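Local coordinates for protection of telomeres protein 1 (Schizosaccharomyces pombe, PDB 7CUI) that binds single-stranded telomeric DNA to protect the 3' overhang at chromosome ends and regulates telomerase and telomere length, at residues Gln56-Phe68 / Leu131-Gln143. Sequence-based numbering, arbitrary orientation.
Sequences QVVDFWPKSLTQF and LFLIWGNLEERIQ. With SO4 (sulfate ion), chain E.
Strand 56-61, interrupted by a classic beta bulge in which Val58 and Asp59 share Leu85 as their partner on the neighbouring strand, passes helix 131-135 nearly at right angles (97°) and brings Val57 opposite Trp135, their CA atoms 5.7 Å apart. The contact belongs to the C-terminal part of Pot1, a curled beta-sheet domain consistent with an OB fold, and packs two consecutive helices, joined by a tight turn, against one of its long strands; after the type II' turn from Trp135 to Leu138, helix 138-143 crosses the same strand at 57°. At the centre Phe60 and Trp135 form an offset stack, the phenyl ring and the six-membered indole ring lying 4.1 Å apart between centroids with planes 19° from parallel. Both side chains take the chi1 setting that puts CG between backbone N and carbonyl carbon, which sends the two rings in over each other. Leu131 O sits over the opposite face of the indole, while Leu65 CD2 and Phe68 CZ close on its edge at CH2. Were Trp135 an alanine, the Phe60 ring would probably lose the face it rests on and be freer to tilt. Beyond the stack, Ile142 CD1 reaches Phe60 CE2 at 3.7 Å, and Glu139 lays its CG by Phe60 CZ. Leu138 CD1 abuts the strand backbone at the bulge, 3.8 Å from Asp59 N. Next to this apolar patch, Lys63 NZ bridges Asp59 OD1 and Phe60 O; that same OD1 also accepts from Phe60 N, both donors approaching from one face of the carboxylate, and lies 3.6 Å from Ile142 CD1.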
# COMPACT_ATOMS: atom_id res chain seq x y z
N GLN A 56 9.43 -5.05 -2.96
CA GLN A 56 9.94 -3.82 -3.54
C GLN A 56 8.75 -3.06 -4.10
O GLN A 56 7.84 -3.67 -4.67
CB GLN A 56 10.81 -4.21 -4.74
CG GLN A 56 12.15 -3.50 -4.81
CD GLN A 56 12.94 -3.94 -6.02
OE1 GLN A 56 12.54 -4.83 -6.77
NE2 GLN A 56 14.08 -3.30 -6.23
N VAL A 57 8.72 -1.73 -3.94
CA VAL A 57 7.63 -0.94 -4.49
C VAL A 57 7.94 -0.63 -5.95
O VAL A 57 9.04 -0.18 -6.28
CB VAL A 57 7.33 0.35 -3.71
CG1 VAL A 57 6.14 1.09 -4.32
CG2 VAL A 57 7.08 0.08 -2.23
N VAL A 58 6.94 -0.84 -6.81
CA VAL A 58 7.13 -0.79 -8.25
C VAL A 58 6.20 0.25 -8.87
O VAL A 58 6.46 0.72 -9.98
CB VAL A 58 6.96 -2.21 -8.83
CG1 VAL A 58 6.28 -2.24 -10.20
CG2 VAL A 58 8.30 -2.94 -8.86
N ASP A 59 5.14 0.62 -8.15
CA ASP A 59 4.17 1.61 -8.59
C ASP A 59 3.30 2.00 -7.39
O ASP A 59 3.37 1.35 -6.35
CB ASP A 59 3.33 1.07 -9.76
CG ASP A 59 2.67 2.15 -10.61
OD1 ASP A 59 2.65 3.31 -10.17
OD2 ASP A 59 2.18 1.82 -11.70
N PHE A 60 2.49 3.06 -7.54
CA PHE A 60 1.55 3.45 -6.49
C PHE A 60 0.38 4.25 -7.06
O PHE A 60 0.45 4.77 -8.18
CB PHE A 60 2.26 4.23 -5.38
CG PHE A 60 2.88 5.54 -5.81
CD1 PHE A 60 2.10 6.66 -6.02
CD2 PHE A 60 4.26 5.64 -5.99
CE1 PHE A 60 2.67 7.86 -6.41
CE2 PHE A 60 4.83 6.84 -6.37
CZ PHE A 60 4.04 7.95 -6.59
N TRP A 61 -0.69 4.35 -6.25
CA TRP A 61 -1.92 5.05 -6.59
C TRP A 61 -2.47 5.75 -5.34
O TRP A 61 -2.45 5.17 -4.26
CB TRP A 61 -2.95 4.07 -7.16
CG TRP A 61 -3.93 4.77 -8.06
CD1 TRP A 61 -3.79 4.98 -9.40
CD2 TRP A 61 -5.16 5.41 -7.68
NE1 TRP A 61 -4.85 5.69 -9.89
CE2 TRP A 61 -5.71 5.96 -8.85
CE3 TRP A 61 -5.85 5.57 -6.47
CZ2 TRP A 61 -6.92 6.67 -8.85
CZ3 TRP A 61 -7.04 6.26 -6.47
CH2 TRP A 61 -7.57 6.79 -7.64
N PRO A 62 -2.96 7.01 -5.44
CA PRO A 62 -2.96 7.78 -6.68
C PRO A 62 -1.61 8.41 -7.01
O PRO A 62 -0.67 8.33 -6.22
CB PRO A 62 -4.04 8.86 -6.43
CG PRO A 62 -4.10 9.03 -4.92
CD PRO A 62 -3.58 7.74 -4.32
N LYS A 63 -1.51 9.02 -8.19
CA LYS A 63 -0.24 9.51 -8.69
C LYS A 63 0.21 10.78 -7.97
O LYS A 63 1.40 11.00 -7.82
CB LYS A 63 -0.28 9.69 -10.20
CG LYS A 63 -0.56 8.41 -10.99
CD LYS A 63 0.45 7.31 -10.72
CE LYS A 63 0.20 6.10 -11.59
NZ LYS A 63 0.40 4.85 -10.84
N SER A 64 -0.75 11.61 -7.53
CA SER A 64 -0.43 12.79 -6.73
C SER A 64 -0.45 12.42 -5.26
O SER A 64 -1.44 11.88 -4.77
CB SER A 64 -1.40 13.90 -6.94
OG SER A 64 -1.41 14.28 -8.29
N LEU A 65 0.64 12.76 -4.56
CA LEU A 65 0.70 12.63 -3.11
C LEU A 65 -0.32 13.57 -2.48
O LEU A 65 -0.73 13.40 -1.33
CB LEU A 65 2.12 12.94 -2.63
CG LEU A 65 3.19 11.97 -3.11
CD1 LEU A 65 4.40 12.03 -2.19
CD2 LEU A 65 2.65 10.55 -3.15
N THR A 66 -0.75 14.55 -3.27
CA THR A 66 -1.76 15.53 -2.89
C THR A 66 -3.10 14.83 -2.64
O THR A 66 -3.97 15.38 -1.96
CB THR A 66 -1.76 16.65 -3.93
OG1 THR A 66 -0.98 17.66 -3.30
CG2 THR A 66 -3.13 17.15 -4.30
N GLN A 67 -3.24 13.61 -3.16
CA GLN A 67 -4.49 12.89 -3.09
C GLN A 67 -4.35 11.66 -2.19
O GLN A 67 -5.18 10.76 -2.23
CB GLN A 67 -4.98 12.53 -4.50
CG GLN A 67 -5.23 13.74 -5.38
CD GLN A 67 -5.83 13.40 -6.73
OE1 GLN A 67 -5.37 13.88 -7.77
NE2 GLN A 67 -6.88 12.60 -6.73
N PHE A 68 -3.29 11.64 -1.37
CA PHE A 68 -3.01 10.49 -0.52
C PHE A 68 -3.93 10.44 0.70
O PHE A 68 -3.97 9.42 1.39
CB PHE A 68 -1.53 10.44 -0.13
CG PHE A 68 -0.70 9.49 -0.95
CD1 PHE A 68 -0.87 9.38 -2.33
CD2 PHE A 68 0.28 8.71 -0.34
CE1 PHE A 68 -0.09 8.51 -3.07
CE2 PHE A 68 1.06 7.84 -1.09
CZ PHE A 68 0.87 7.74 -2.45
N LEU A 131 8.14 8.80 2.54
CA LEU A 131 7.89 7.73 1.60
C LEU A 131 9.12 7.47 0.73
O LEU A 131 9.25 6.41 0.13
CB LEU A 131 6.65 8.08 0.77
CG LEU A 131 5.31 8.06 1.53
CD1 LEU A 131 4.15 8.36 0.59
CD2 LEU A 131 5.08 6.72 2.21
N PHE A 132 10.04 8.44 0.69
CA PHE A 132 11.30 8.26 -0.01
C PHE A 132 12.03 7.04 0.54
O PHE A 132 12.71 6.34 -0.20
CB PHE A 132 12.15 9.53 0.07
CG PHE A 132 13.32 9.55 -0.89
CD1 PHE A 132 13.16 10.05 -2.18
CD2 PHE A 132 14.57 9.08 -0.51
CE1 PHE A 132 14.23 10.07 -3.07
CE2 PHE A 132 15.64 9.11 -1.40
CZ PHE A 132 15.46 9.59 -2.68
N LEU A 133 11.83 6.76 1.84
CA LEU A 133 12.54 5.70 2.54
C LEU A 133 12.02 4.31 2.13
O LEU A 133 12.69 3.32 2.42
CB LEU A 133 12.45 5.93 4.05
CG LEU A 133 12.98 7.27 4.56
CD1 LEU A 133 12.71 7.45 6.05
CD2 LEU A 133 14.47 7.45 4.25
N ILE A 134 10.87 4.24 1.45
CA ILE A 134 10.33 2.95 1.03
C ILE A 134 10.37 2.78 -0.49
O ILE A 134 10.37 1.64 -0.97
CB ILE A 134 8.92 2.65 1.58
CG1 ILE A 134 7.87 3.65 1.09
CG2 ILE A 134 8.93 2.55 3.10
CD1 ILE A 134 6.44 3.18 1.26
N TRP A 135 10.38 3.88 -1.26
CA TRP A 135 10.35 3.74 -2.71
C TRP A 135 11.42 4.56 -3.44
O TRP A 135 11.37 4.69 -4.66
CB TRP A 135 8.94 4.01 -3.27
CG TRP A 135 8.43 5.41 -3.11
CD1 TRP A 135 9.15 6.57 -3.10
CD2 TRP A 135 7.05 5.80 -2.97
NE1 TRP A 135 8.32 7.65 -2.95
CE2 TRP A 135 7.02 7.21 -2.87
CE3 TRP A 135 5.84 5.11 -2.93
CZ2 TRP A 135 5.83 7.93 -2.71
CZ3 TRP A 135 4.66 5.81 -2.77
CH2 TRP A 135 4.66 7.20 -2.67
N GLY A 136 12.39 5.12 -2.69
CA GLY A 136 13.49 5.85 -3.29
C GLY A 136 13.02 6.89 -4.30
O GLY A 136 12.15 7.72 -4.00
N ASN A 137 13.59 6.82 -5.52
CA ASN A 137 13.35 7.83 -6.55
C ASN A 137 12.14 7.48 -7.43
O ASN A 137 11.97 8.09 -8.48
CB ASN A 137 14.57 8.09 -7.42
CG ASN A 137 15.77 8.56 -6.63
OD1 ASN A 137 16.62 7.75 -6.26
ND2 ASN A 137 15.84 9.84 -6.35
N LEU A 138 11.29 6.55 -6.97
CA LEU A 138 10.15 6.09 -7.75
C LEU A 138 9.19 7.25 -8.07
O LEU A 138 8.77 7.41 -9.22
CB LEU A 138 9.44 4.98 -6.98
CG LEU A 138 8.81 3.84 -7.78
CD1 LEU A 138 7.37 3.61 -7.31
CD2 LEU A 138 8.87 4.05 -9.28
N GLU A 139 8.83 8.04 -7.05
CA GLU A 139 7.83 9.09 -7.20
C GLU A 139 8.34 10.14 -8.18
O GLU A 139 7.59 10.60 -9.05
CB GLU A 139 7.48 9.69 -5.84
CG GLU A 139 6.36 10.72 -5.87
CD GLU A 139 6.75 12.16 -6.17
OE1 GLU A 139 7.94 12.52 -6.02
OE2 GLU A 139 5.83 12.94 -6.55
N GLU A 140 9.63 10.49 -8.03
CA GLU A 140 10.29 11.49 -8.86
C GLU A 140 10.20 11.09 -10.32
O GLU A 140 9.92 11.91 -11.19
CB GLU A 140 11.77 11.60 -8.48
CG GLU A 140 12.03 12.49 -7.29
CD GLU A 140 13.45 12.48 -6.75
OE1 GLU A 140 14.36 11.93 -7.43
OE2 GLU A 140 13.65 13.02 -5.64
N ARG A 141 10.45 9.80 -10.57
CA ARG A 141 10.52 9.25 -11.91
C ARG A 141 9.11 9.13 -12.48
O ARG A 141 8.89 9.38 -13.66
CB ARG A 141 11.24 7.90 -11.91
CG ARG A 141 12.77 7.98 -11.98
CD ARG A 141 13.44 9.09 -12.76
NE ARG A 141 13.52 8.90 -14.21
CZ ARG A 141 14.00 9.79 -15.10
NH1 ARG A 141 14.10 9.45 -16.40
NH2 ARG A 141 14.40 10.98 -14.68
N ILE A 142 8.16 8.74 -11.63
CA ILE A 142 6.78 8.62 -12.06
C ILE A 142 6.28 9.99 -12.50
O ILE A 142 5.66 10.11 -13.56
CB ILE A 142 5.90 7.96 -10.97
CG1 ILE A 142 6.06 6.44 -10.98
CG2 ILE A 142 4.44 8.37 -11.13
CD1 ILE A 142 5.31 5.72 -9.89
N GLN A 143 6.59 11.03 -11.71
CA GLN A 143 6.19 12.39 -12.07
C GLN A 143 6.95 12.87 -13.30
O GLN A 143 6.41 13.62 -14.11
CB GLN A 143 6.40 13.35 -10.90
CG GLN A 143 5.46 13.10 -9.73
CD GLN A 143 4.01 13.00 -10.13
OE1 GLN A 143 3.26 12.20 -9.59
NE2 GLN A 143 3.60 13.82 -11.08
S SO4 E . 15.87 9.93 -19.12
O1 SO4 E . 14.61 9.69 -19.78
O2 SO4 E . 15.82 11.19 -18.44
O3 SO4 E . 16.11 8.87 -18.17
O4 SO4 E . 16.92 9.94 -20.09